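Local coordinates for cephalosporin acylase (Bacillus halodurans, PDB 2NLZ), which probably hydrolyses amide bonds as an N-terminal-nucleophile (Ntn) hydrolase of the gamma-glutamyltranspeptidase family, though its natural substrate is not established, at residues A27-L32 with T56-L61; E62-G67 with M379-G384; S70-L75 with F373-Y378; P116-G121 with Q395-N400. The protein carries 1 engineered substitution. All blocks are in the same frame, centred on the assembly; numbering follows the deposited sequence.

Contact 1: residues A27-L32 with T56-L61; sequences ATSQPL and TALTVL
L58 and L61, one turn apart on the last turns of helix 47-61, meet the residues that lead from strand 24-28 into helix 31-42. No hydrogen bond crosses the contact, and its 280 Å² of buried surface comes mainly from methyl groups and methylenes. The two methyls of L58 run alongside T28 in the opposite direction: CD1 lies 3.5 Å from T28 OG1, while CD2 is 3.7 Å from Q30 CB. L61 takes the next level, its CB 3.8 Å from Q30 CG, where the glutamine chain bends at chi2. Beyond that, L32 crosses L61 at about a right angle, with L32 CB 4.0 Å from L61 CD1.

The polar ends of T28 and S29 bond outside the contact. T28 has its hydroxyl trans to the backbone N (chi1 -169°), and OG1 bonds to Y360 O even as it touches L58. S29 OG bonds to E62 OE2, just past the helix end, and Q30 NE2 makes a weak bond to the same oxygen. Q30 holds the N-cap position of helix 31-42.

Further out, L58 also packs on A33 of helix 31-42 and on V359 and L361 of strand 359-365. Y148 of helix 143-151 touches both L32 and L61, and L32 reaches A538 of the second subunit.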
loop_
_atom_site.group_PDB
_atom_site.type_symbol
_atom_site.label_atom_id
_atom_site.label_comp_id
_atom_site.label_asym_id
_atom_site.label_seq_id
_atom_site.Cartn_x
_atom_site.Cartn_y
_atom_site.Cartn_z
ATOM N N ALA D 27 9.539 -27.090 -9.768
ATOM C CA ALA D 27 9.551 -25.813 -9.089
ATOM C C ALA D 27 10.845 -25.650 -8.297
ATOM O O ALA D 27 11.120 -26.395 -7.346
ATOM C CB ALA D 27 8.333 -25.670 -8.190
ATOM N N THR D 28 11.643 -24.674 -8.707
ATOM C CA THR D 28 12.925 -24.424 -8.071
ATOM C C THR D 28 13.409 -22.978 -8.261
ATOM O O THR D 28 12.785 -22.178 -8.973
ATOM C CB THR D 28 14.006 -25.418 -8.559
ATOM O OG1 THR D 28 15.177 -25.298 -7.736
ATOM C CG2 THR D 28 14.345 -25.167 -10.039
ATOM N N SER D 29 14.546 -22.681 -7.630
ATOM C CA SER D 29 15.083 -21.342 -7.550
ATOM C C SER D 29 15.946 -20.922 -8.733
ATOM O O SER D 29 16.521 -19.835 -8.713
ATOM C CB SER D 29 15.898 -21.212 -6.271
ATOM O OG SER D 29 17.002 -22.087 -6.302
ATOM N N GLN D 30 16.061 -21.757 -9.756
ATOM C CA GLN D 30 16.821 -21.345 -10.934
ATOM C C GLN D 30 16.117 -21.825 -12.184
ATOM O O GLN D 30 15.969 -23.027 -12.355
ATOM C CB GLN D 30 18.233 -21.914 -10.872
ATOM C CG GLN D 30 19.296 -20.990 -11.429
ATOM C CD GLN D 30 19.417 -19.692 -10.643
ATOM O OE1 GLN D 30 19.533 -18.611 -11.227
ATOM N NE2 GLN D 30 19.391 -19.790 -9.311
ATOM N N PRO D 31 15.674 -20.894 -13.056
ATOM C CA PRO D 31 14.765 -21.232 -14.165
ATOM C C PRO D 31 15.320 -22.298 -15.113
ATOM O O PRO D 31 14.574 -23.190 -15.541
ATOM C CB PRO D 31 14.574 -19.897 -14.891
ATOM C CG PRO D 31 14.916 -18.862 -13.884
ATOM C CD PRO D 31 16.015 -19.464 -13.055
ATOM N N LEU D 32 16.621 -22.216 -15.405
ATOM C CA LEU D 32 17.315 -23.234 -16.186
ATOM C C LEU D 32 17.424 -24.580 -15.466
ATOM O O LEU D 32 17.573 -25.611 -16.112
ATOM C CB LEU D 32 18.702 -22.747 -16.593
ATOM C CG LEU D 32 18.791 -21.476 -17.442
ATOM C CD1 LEU D 32 20.226 -20.989 -17.455
ATOM C CD2 LEU D 32 18.279 -21.675 -18.867
ATOM N N THR D 56 21.360 -31.534 -9.602
ATOM C CA THR D 56 22.694 -31.495 -10.190
ATOM C C THR D 56 22.881 -30.242 -11.033
ATOM O O THR D 56 23.985 -29.704 -11.099
ATOM C CB THR D 56 22.990 -32.743 -11.053
ATOM O OG1 THR D 56 21.916 -32.961 -11.976
ATOM C CG2 THR D 56 23.160 -33.967 -10.181
ATOM N N ALA D 57 21.803 -29.796 -11.680
ATOM C CA ALA D 57 21.817 -28.541 -12.428
ATOM C C ALA D 57 22.129 -27.362 -11.521
ATOM O O ALA D 57 22.964 -26.527 -11.867
ATOM C CB ALA D 57 20.499 -28.321 -13.154
ATOM N N LEU D 58 21.473 -27.330 -10.355
ATOM C CA LEU D 58 21.640 -26.275 -9.342
ATOM C C LEU D 58 23.065 -26.194 -8.812
ATOM O O LEU D 58 23.530 -25.136 -8.387
ATOM C CB LEU D 58 20.671 -26.495 -8.172
ATOM C CG LEU D 58 19.191 -26.202 -8.424
ATOM C CD1 LEU D 58 18.283 -26.865 -7.390
ATOM C CD2 LEU D 58 18.926 -24.712 -8.491
ATOM N N THR D 59 23.739 -27.340 -8.837
ATOM C CA THR D 59 25.134 -27.466 -8.438
ATOM C C THR D 59 26.040 -26.578 -9.291
ATOM O O THR D 59 27.072 -26.100 -8.830
ATOM C CB THR D 59 25.544 -28.935 -8.478
ATOM O OG1 THR D 59 25.769 -29.391 -7.144
ATOM C CG2 THR D 59 26.796 -29.154 -9.304
ATOM N N VAL D 60 25.611 -26.330 -10.524
ATOM C CA VAL D 60 26.349 -25.501 -11.446
ATOM C C VAL D 60 25.734 -24.112 -11.539
ATOM O O VAL D 60 26.455 -23.121 -11.648
ATOM C CB VAL D 60 26.369 -26.128 -12.848
ATOM C CG1 VAL D 60 27.033 -25.180 -13.850
ATOM C CG2 VAL D 60 27.055 -27.512 -12.822
ATOM N N LEU D 61 24.402 -24.049 -11.467
ATOM C CA LEU D 61 23.646 -22.828 -11.771
ATOM C C LEU D 61 23.509 -21.855 -10.615
ATOM O O LEU D 61 23.338 -20.648 -10.826
ATOM C CB LEU D 61 22.269 -23.172 -12.319
ATOM C CG LEU D 61 22.277 -23.873 -13.674
ATOM C CD1 LEU D 61 20.961 -24.585 -13.906
ATOM C CD2 LEU D 61 22.595 -22.866 -14.777
#

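Contact 2: residues E62-G67 with M379-G384; sequences EPTSNG and MGFGSG
F381 lays one face of its ring over the backbone of P63 and T64 and gives the largest single share of the 226 Å² buried. From CB, the first torsion (chi1 -84°) sets CG trans to the carbonyl carbon and carries the ring towards the turn at 62-65. CG comes near P63 O, and CD1 comes nearer still, at 3.1 Å from that oxygen, which sits above the ring plane and off towards the rim. Further out, CE1 meets P63 CB at 3.7 Å. On the far flank CE2 touches T64 CG2, also at 3.7 Å, and CZ at the tip lies 3.8 Å from the same methyl. T64 CA stands over the same face as P63 O, 4.1 Å from the ring centroid and only 16° off the normal, which meets the definition of a CH-pi contact.

Two tight turns present these groups: a type I beta turn from E62 to S65 and a type II' turn from M379 to G382, the latter closed by G382 N to M379 O at 2.7 Å. Its corner residue G380 has a positive phi (60°), which suits glycine, and its CA makes a CA-H...O contact of 3.1 Å with T64 O. An alanine in place of F381 would probably take away the ring face under P63 O and T64 CA and open a gap beside W163 and W182, whose rings both meet F381 edge-to-face. The F381 carbonyl O accepts a hydrogen bond from N377 ND2, and A166 of helix 157-173 touches the side chain.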
loop_
_atom_site.group_PDB
_atom_site.type_symbol
_atom_site.label_atom_id
_atom_site.label_comp_id
_atom_site.label_asym_id
_atom_site.label_seq_id
_atom_site.Cartn_x
_atom_site.Cartn_y
_atom_site.Cartn_z
ATOM N N GLU D 62 23.590 -22.379 -9.399
ATOM C CA GLU D 62 23.552 -21.542 -8.195
ATOM C C GLU D 62 24.640 -21.940 -7.182
ATOM O O GLU D 62 24.328 -22.466 -6.115
ATOM C CB GLU D 62 22.167 -21.618 -7.554
ATOM C CG GLU D 62 21.873 -20.517 -6.566
ATOM C CD GLU D 62 20.459 -20.576 -6.018
ATOM O OE1 GLU D 62 20.292 -20.437 -4.791
ATOM O OE2 GLU D 62 19.514 -20.760 -6.811
ATOM N N PRO D 63 25.923 -21.667 -7.504
ATOM C CA PRO D 63 27.044 -22.131 -6.675
ATOM C C PRO D 63 27.149 -21.402 -5.343
ATOM O O PRO D 63 27.924 -21.792 -4.476
ATOM C CB PRO D 63 28.277 -21.825 -7.534
ATOM C CG PRO D 63 27.738 -21.465 -8.889
ATOM C CD PRO D 63 26.399 -20.893 -8.659
ATOM N N THR D 64 26.353 -20.357 -5.184
ATOM C CA THR D 64 26.353 -19.584 -3.968
ATOM C C THR D 64 25.567 -20.269 -2.868
ATOM O O THR D 64 25.619 -19.834 -1.735
ATOM C CB THR D 64 25.757 -18.191 -4.199
ATOM O OG1 THR D 64 24.443 -18.316 -4.752
ATOM C CG2 THR D 64 26.625 -17.385 -5.151
ATOM N N SER D 65 24.848 -21.340 -3.195
ATOM C CA SER D 65 23.949 -21.989 -2.235
ATOM C C SER D 65 24.139 -23.498 -2.176
ATOM O O SER D 65 23.345 -24.221 -1.571
ATOM C CB SER D 65 22.495 -21.694 -2.609
ATOM O OG SER D 65 22.202 -20.323 -2.453
ATOM N N ASN D 66 25.214 -23.972 -2.778
ATOM C CA ASN D 66 25.222 -25.328 -3.242
ATOM C C ASN D 66 26.594 -25.785 -3.656
ATOM O O ASN D 66 27.505 -24.976 -3.770
ATOM C CB ASN D 66 24.335 -25.370 -4.472
ATOM C CG ASN D 66 23.685 -26.661 -4.638
ATOM O OD1 ASN D 66 23.219 -26.988 -5.714
ATOM N ND2 ASN D 66 23.647 -27.439 -3.565
ATOM N N GLY D 67 26.731 -27.082 -3.911
ATOM C CA GLY D 67 27.945 -27.639 -4.494
ATOM C C GLY D 67 27.831 -29.133 -4.707
ATOM O O GLY D 67 26.895 -29.776 -4.232
ATOM N N MET D 379 26.930 -23.061 4.774
ATOM C CA MET D 379 27.130 -21.624 4.620
ATOM C C MET D 379 27.571 -21.201 3.216
ATOM O O MET D 379 28.764 -21.185 2.913
ATOM C CB MET D 379 28.102 -21.104 5.671
ATOM C CG MET D 379 27.511 -21.085 7.054
ATOM S SD MET D 379 28.656 -20.511 8.308
ATOM C CE MET D 379 27.537 -20.249 9.684
ATOM N N GLY D 380 26.600 -20.849 2.375
ATOM C CA GLY D 380 26.878 -20.315 1.051
ATOM C C GLY D 380 27.669 -21.279 0.194
ATOM O O GLY D 380 27.189 -22.359 -0.138
ATOM N N PHE D 381 28.893 -20.887 -0.149
ATOM C CA PHE D 381 29.805 -21.730 -0.914
ATOM C C PHE D 381 30.313 -22.905 -0.075
ATOM O O PHE D 381 30.787 -23.906 -0.609
ATOM C CB PHE D 381 30.980 -20.897 -1.432
ATOM C CG PHE D 381 30.695 -20.163 -2.712
ATOM C CD1 PHE D 381 30.857 -20.795 -3.947
ATOM C CD2 PHE D 381 30.287 -18.843 -2.692
ATOM C CE1 PHE D 381 30.606 -20.124 -5.140
ATOM C CE2 PHE D 381 30.032 -18.165 -3.880
ATOM C CZ PHE D 381 30.195 -18.806 -5.109
ATOM N N GLY D 382 30.201 -22.776 1.242
ATOM C CA GLY D 382 30.613 -23.825 2.155
ATOM C C GLY D 382 31.904 -23.504 2.873
ATOM O O GLY D 382 32.090 -22.404 3.369
ATOM N N SER D 383 32.804 -24.475 2.913
ATOM C CA SER D 383 34.053 -24.347 3.656
ATOM C C SER D 383 35.101 -23.494 2.958
ATOM O O SER D 383 36.055 -23.055 3.583
ATOM C CB SER D 383 34.627 -25.737 3.938
ATOM O OG SER D 383 34.932 -26.432 2.737
ATOM N N GLY D 384 34.929 -23.281 1.661
ATOM C CA GLY D 384 35.937 -22.612 0.848
ATOM C C GLY D 384 36.957 -23.567 0.258
ATOM O O GLY D 384 37.732 -23.203 -0.640
#

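Contact 3: residues S70-L75 with F373-Y378; sequences SDAFAL and FIQSNY
F73 and I374 form the hydrogen-bonded pair at the middle of two antiparallel strands, 71-75 and 373-376, whose axes approach to 4.7 Å at 168°. F73 N to I374 O measures 2.8 Å and the return bond, I374 N to F73 O, 3.0 Å. At the next such pair S376 N donates to D71 O at 3.2 Å, whereas the bond from D71 N to S376 O is weak. Between them A72 faces Q375 in a non-hydrogen-bonded pair; A74 and F373 form another beyond F73-I374.

Apolar contacts divide between the two faces. On the face of A72, A74, F373 and Q375, the ring of F373, trans to its amide nitrogen (chi1 -169°), lies alongside both alanines: CZ is 3.6 Å from A72 CB and CD1 3.9 Å from A74 CB. On the other face F73 CB meets I374 CG2.

S70 CB meets S376 O at 3.2 Å. Polar ends bond elsewhere: Q375 OE1 accepts from W126 NE1, and N377 ND2 donates to A393 O.

Helices 47-61 and 122-133 pack on the F373 face and H419 meets F73 edge-to-face on the other, consistent with a central sheet of the alpha-beta-beta-alpha sandwich of Ntn hydrolases.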
loop_
_atom_site.group_PDB
_atom_site.type_symbol
_atom_site.label_atom_id
_atom_site.label_comp_id
_atom_site.label_asym_id
_atom_site.label_seq_id
_atom_site.Cartn_x
_atom_site.Cartn_y
_atom_site.Cartn_z
ATOM N N SER D 70 28.126 -31.007 -1.466
ATOM C CA SER D 70 27.008 -30.814 -0.536
ATOM C C SER D 70 26.570 -32.128 0.064
ATOM O O SER D 70 26.986 -33.188 -0.394
ATOM C CB SER D 70 25.816 -30.204 -1.276
ATOM O OG SER D 70 26.052 -28.850 -1.624
ATOM N N ASP D 71 25.736 -32.071 1.094
ATOM C CA ASP D 71 24.851 -33.214 1.339
ATOM C C ASP D 71 23.403 -32.865 1.001
ATOM O O ASP D 71 23.105 -31.700 0.729
ATOM C CB ASP D 71 25.043 -33.924 2.704
ATOM C CG ASP D 71 25.242 -32.988 3.853
ATOM O OD1 ASP D 71 25.947 -33.402 4.792
ATOM O OD2 ASP D 71 24.706 -31.864 3.833
ATOM N N ALA D 72 22.531 -33.876 0.979
ATOM C CA ALA D 72 21.159 -33.720 0.491
ATOM C C ALA D 72 20.124 -34.443 1.349
ATOM O O ALA D 72 20.470 -35.282 2.168
ATOM C CB ALA D 72 21.068 -34.206 -0.946
ATOM N N PHE D 73 18.852 -34.109 1.153
ATOM C CA PHE D 73 17.737 -34.797 1.816
ATOM C C PHE D 73 16.547 -34.876 0.862
ATOM O O PHE D 73 16.356 -33.986 0.015
ATOM C CB PHE D 73 17.301 -34.054 3.079
ATOM C CG PHE D 73 18.171 -34.304 4.284
ATOM C CD1 PHE D 73 17.834 -35.274 5.206
ATOM C CD2 PHE D 73 19.305 -33.526 4.523
ATOM C CE1 PHE D 73 18.620 -35.480 6.332
ATOM C CE2 PHE D 73 20.106 -33.731 5.645
ATOM C CZ PHE D 73 19.759 -34.708 6.551
ATOM N N ALA D 74 15.734 -35.924 1.005
ATOM C CA ALA D 74 14.554 -36.076 0.143
ATOM C C ALA D 74 13.384 -36.783 0.798
ATOM O O ALA D 74 13.565 -37.736 1.558
ATOM C CB ALA D 74 14.912 -36.768 -1.167
ATOM N N LEU D 75 12.188 -36.274 0.515
ATOM C CA LEU D 75 10.960 -37.002 0.762
ATOM C C LEU D 75 10.358 -37.295 -0.597
ATOM O O LEU D 75 9.974 -36.379 -1.326
ATOM C CB LEU D 75 9.988 -36.212 1.641
ATOM C CG LEU D 75 10.174 -36.329 3.161
ATOM C CD1 LEU D 75 9.178 -35.480 3.927
ATOM C CD2 LEU D 75 10.059 -37.779 3.588
ATOM N N PHE D 373 12.959 -32.188 -2.515
ATOM C CA PHE D 373 14.411 -32.367 -2.517
ATOM C C PHE D 373 15.097 -31.102 -2.093
ATOM O O PHE D 373 14.720 -30.020 -2.526
ATOM C CB PHE D 373 14.927 -32.734 -3.914
ATOM C CG PHE D 373 16.357 -33.192 -3.931
ATOM C CD1 PHE D 373 16.669 -34.543 -3.800
ATOM C CD2 PHE D 373 17.401 -32.276 -4.068
ATOM C CE1 PHE D 373 17.996 -34.972 -3.807
ATOM C CE2 PHE D 373 18.734 -32.697 -4.071
ATOM C CZ PHE D 373 19.032 -34.044 -3.952
ATOM N N ILE D 374 16.142 -31.248 -1.287
ATOM C CA ILE D 374 16.890 -30.108 -0.810
ATOM C C ILE D 374 18.369 -30.478 -0.601
ATOM O O ILE D 374 18.673 -31.569 -0.109
ATOM C CB ILE D 374 16.210 -29.566 0.461
ATOM C CG1 ILE D 374 16.808 -28.241 0.916
ATOM C CG2 ILE D 374 16.217 -30.599 1.548
ATOM C CD1 ILE D 374 15.872 -27.456 1.793
ATOM N N GLN D 375 19.289 -29.601 -1.010
ATOM C CA GLN D 375 20.725 -29.819 -0.741
ATOM C C GLN D 375 21.461 -28.521 -0.443
ATOM O O GLN D 375 21.061 -27.467 -0.920
ATOM C CB GLN D 375 21.426 -30.608 -1.871
ATOM C CG GLN D 375 21.577 -29.875 -3.178
ATOM C CD GLN D 375 22.148 -30.720 -4.281
ATOM O OE1 GLN D 375 21.941 -31.929 -4.324
ATOM N NE2 GLN D 375 22.858 -30.084 -5.199
ATOM N N SER D 376 22.539 -28.608 0.337
ATOM C CA SER D 376 23.287 -27.421 0.746
ATOM C C SER D 376 24.752 -27.686 1.111
ATOM O O SER D 376 25.117 -28.780 1.534
ATOM C CB SER D 376 22.573 -26.744 1.920
ATOM O OG SER D 376 23.342 -25.722 2.518
ATOM N N ASN D 377 25.573 -26.652 0.936
ATOM C CA ASN D 377 26.930 -26.604 1.459
ATOM C C ASN D 377 26.977 -25.937 2.832
ATOM O O ASN D 377 28.032 -25.498 3.285
ATOM C CB ASN D 377 27.830 -25.853 0.486
ATOM C CG ASN D 377 28.616 -26.785 -0.408
ATOM O OD1 ASN D 377 28.369 -27.984 -0.420
ATOM N ND2 ASN D 377 29.582 -26.239 -1.155
ATOM N N TYR D 378 25.819 -25.891 3.486
ATOM C CA TYR D 378 25.581 -25.104 4.696
ATOM C C TYR D 378 25.770 -23.609 4.441
ATOM O O TYR D 378 24.868 -22.959 3.915
ATOM C CB TYR D 378 26.387 -25.624 5.886
ATOM C CG TYR D 378 26.046 -24.975 7.201
ATOM C CD1 TYR D 378 24.724 -24.693 7.550
ATOM C CD2 TYR D 378 27.046 -24.652 8.112
ATOM C CE1 TYR D 378 24.415 -24.089 8.771
ATOM C CE2 TYR D 378 26.746 -24.059 9.332
ATOM C CZ TYR D 378 25.434 -23.780 9.653
ATOM O OH TYR D 378 25.146 -23.192 10.861
#

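Contact 4: residues P116-G121 with Q395-N400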
loop_
_atom_site.group_PDB
_atom_site.type_symbol
_atom_site.label_atom_id
_atom_site.label_comp_id
_atom_site.label_asym_id
_atom_site.label_seq_id
_atom_site.Cartn_x
_atom_site.Cartn_y
_atom_site.Cartn_z
ATOM N N PRO D 116 35.824 -27.833 9.290
ATOM C CA PRO D 116 34.387 -28.114 9.427
ATOM C C PRO D 116 33.777 -28.982 8.322
ATOM O O PRO D 116 32.558 -29.125 8.264
ATOM C CB PRO D 116 33.768 -26.718 9.349
ATOM C CG PRO D 116 34.650 -26.013 8.383
ATOM C CD PRO D 116 36.045 -26.533 8.628
ATOM N N VAL D 117 34.611 -29.539 7.449
ATOM C CA VAL D 117 34.133 -30.377 6.351
ATOM C C VAL D 117 33.740 -31.785 6.817
ATOM O O VAL D 117 34.563 -32.509 7.373
ATOM C CB VAL D 117 35.198 -30.497 5.245
ATOM C CG1 VAL D 117 34.670 -31.330 4.086
ATOM C CG2 VAL D 117 35.637 -29.113 4.767
ATOM N N THR D 118 32.480 -32.151 6.593
ATOM C CA THR D 118 32.007 -33.527 6.779
ATOM C C THR D 118 31.853 -34.186 5.408
ATOM O O THR D 118 31.889 -33.483 4.396
ATOM C CB THR D 118 30.662 -33.564 7.536
ATOM O OG1 THR D 118 29.637 -32.907 6.772
ATOM C CG2 THR D 118 30.813 -32.888 8.871
ATOM N N VAL D 119 31.672 -35.507 5.353
ATOM C CA VAL D 119 31.564 -36.163 4.040
ATOM C C VAL D 119 30.340 -35.666 3.272
ATOM O O VAL D 119 29.229 -35.654 3.805
ATOM C CB VAL D 119 31.660 -37.743 4.062
ATOM C CG1 VAL D 119 32.981 -38.187 4.638
ATOM C CG2 VAL D 119 30.532 -38.392 4.828
ATOM N N PRO D 120 30.567 -35.174 2.040
ATOM C CA PRO D 120 29.495 -34.750 1.155
ATOM C C PRO D 120 28.604 -35.923 0.787
ATOM O O PRO D 120 29.050 -36.833 0.099
ATOM C CB PRO D 120 30.242 -34.264 -0.091
ATOM C CG PRO D 120 31.603 -33.958 0.365
ATOM C CD PRO D 120 31.890 -34.959 1.431
ATOM N N GLY D 121 27.354 -35.896 1.240
ATOM C CA GLY D 121 26.418 -36.986 0.973
ATOM C C GLY D 121 25.556 -36.918 -0.287
ATOM O O GLY D 121 24.933 -37.916 -0.679
ATOM N N GLN D 395 31.297 -28.678 1.521
ATOM C CA GLN D 395 30.422 -28.100 2.538
ATOM C C GLN D 395 31.144 -27.780 3.850
ATOM O O GLN D 395 32.215 -28.317 4.130
ATOM C CB GLN D 395 29.267 -29.064 2.817
ATOM C CG GLN D 395 29.683 -30.412 3.382
ATOM C CD GLN D 395 28.492 -31.269 3.728
ATOM O OE1 GLN D 395 27.366 -30.777 3.745
ATOM N NE2 GLN D 395 28.723 -32.554 4.006
ATOM N N ASN D 396 30.557 -26.903 4.656
ATOM C CA ASN D 396 31.067 -26.665 6.011
ATOM C C ASN D 396 30.109 -27.121 7.115
ATOM O O ASN D 396 30.111 -26.573 8.209
ATOM C CB ASN D 396 31.532 -25.210 6.219
ATOM C CG ASN D 396 30.379 -24.223 6.358
ATOM O OD1 ASN D 396 29.355 -24.334 5.694
ATOM N ND2 ASN D 396 30.559 -23.245 7.220
ATOM N N ARG D 397 29.335 -28.164 6.822
ATOM C CA ARG D 397 28.300 -28.698 7.731
ATOM C C ARG D 397 28.740 -29.023 9.160
ATOM O O ARG D 397 27.953 -28.873 10.081
ATOM C CB ARG D 397 27.632 -29.920 7.102
ATOM C CG ARG D 397 26.445 -30.463 7.874
ATOM C CD ARG D 397 25.389 -29.408 8.153
ATOM N NE ARG D 397 24.869 -28.803 6.935
ATOM C CZ ARG D 397 23.822 -27.988 6.912
ATOM N NH1 ARG D 397 23.185 -27.688 8.044
ATOM N NH2 ARG D 397 23.408 -27.482 5.754
ATOM N N GLY D 398 29.989 -29.437 9.343
ATOM C CA GLY D 398 30.531 -29.738 10.668
ATOM C C GLY D 398 30.571 -28.567 11.634
ATOM O O GLY D 398 30.748 -28.755 12.841
ATOM N N HIS D 399 30.394 -27.355 11.106
ATOM C CA HIS D 399 30.294 -26.145 11.920
ATOM C C HIS D 399 29.094 -26.179 12.886
ATOM O O HIS D 399 29.093 -25.475 13.898
ATOM C CB HIS D 399 30.231 -24.918 11.012
ATOM C CG HIS D 399 30.163 -23.614 11.745
ATOM N ND1 HIS D 399 31.287 -22.960 12.202
ATOM C CD2 HIS D 399 29.108 -22.836 12.087
ATOM C CE1 HIS D 399 30.927 -21.836 12.794
ATOM N NE2 HIS D 399 29.612 -21.739 12.739
ATOM N N ASN D 400 28.100 -27.014 12.576
ATOM C CA ASN D 400 26.901 -27.185 13.407
ATOM C C ASN D 400 27.137 -27.958 14.708
ATOM O O ASN D 400 26.329 -27.879 15.641
ATOM C CB ASN D 400 25.783 -27.871 12.606
ATOM C CG ASN D 400 24.870 -26.886 11.896
ATOM O OD1 ASN D 400 24.339 -25.955 12.508
ATOM N ND2 ASN D 400 24.672 -27.096 10.598
#
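P116 and T118 pack on G398 and Q395 where two long loops of the Ntn-hydrolase fold meet, the second including a short 3-10 segment, 397-400. The close-fitting side centres on G398. Its N donates to P116 O at 2.8 Å, in the carbonyl plane though bent at 131°, and T118 CG2 lies 3.6 Å from G398 CA. P116 CG and N396 CB stand 3.9 Å apart on this side.

Next to it, Q395 crosses T118 at about a right angle. Its CG sits between the backbone N and the carbonyl carbon (chi1 63°) and the chain then extends, which brings NE2 to T118 O in a weak bond of 3.3 Å, nearly straight at the hydrogen. The same NE2 makes a weak bond to D71 OD1. An alanine here would remove the amide and would probably leave T118 O and the D71 carboxylate each without this donor, with a gap beside T118. V117 CG2 rests 3.6 Å from Q395 O.

Towards the partly exposed H399, which adds only 11 Å² to the contact, the fit is looser: P116 CB comes no nearer than 4.3 Å to H399 CB.

In the fold
All pairs of contacts but 1 and 4 touch. Contact 1 and contact 2, with centres 13 Å apart, join at the end of helix 47-61, and contact 1 packs on contact 3 with T59 OG1 3.6 Å from Q375 NE2. The centres of contacts 2, 3 and 4 are each about 12 Å apart. N396 of contact 4 is bonded to the second segments of both others: OD1 is 2.9 Å from M379 N and N396 N 3.2 Å from N377 O. T358, directly after unmodelled residues 354-357, probably corresponds to the N-terminal threonine nucleophile that gamma-glutamyltranspeptidases expose on self-cleavage. It bonds to S65 and weakly to S376, consistent with contacts 2 and 3 bordering the active site.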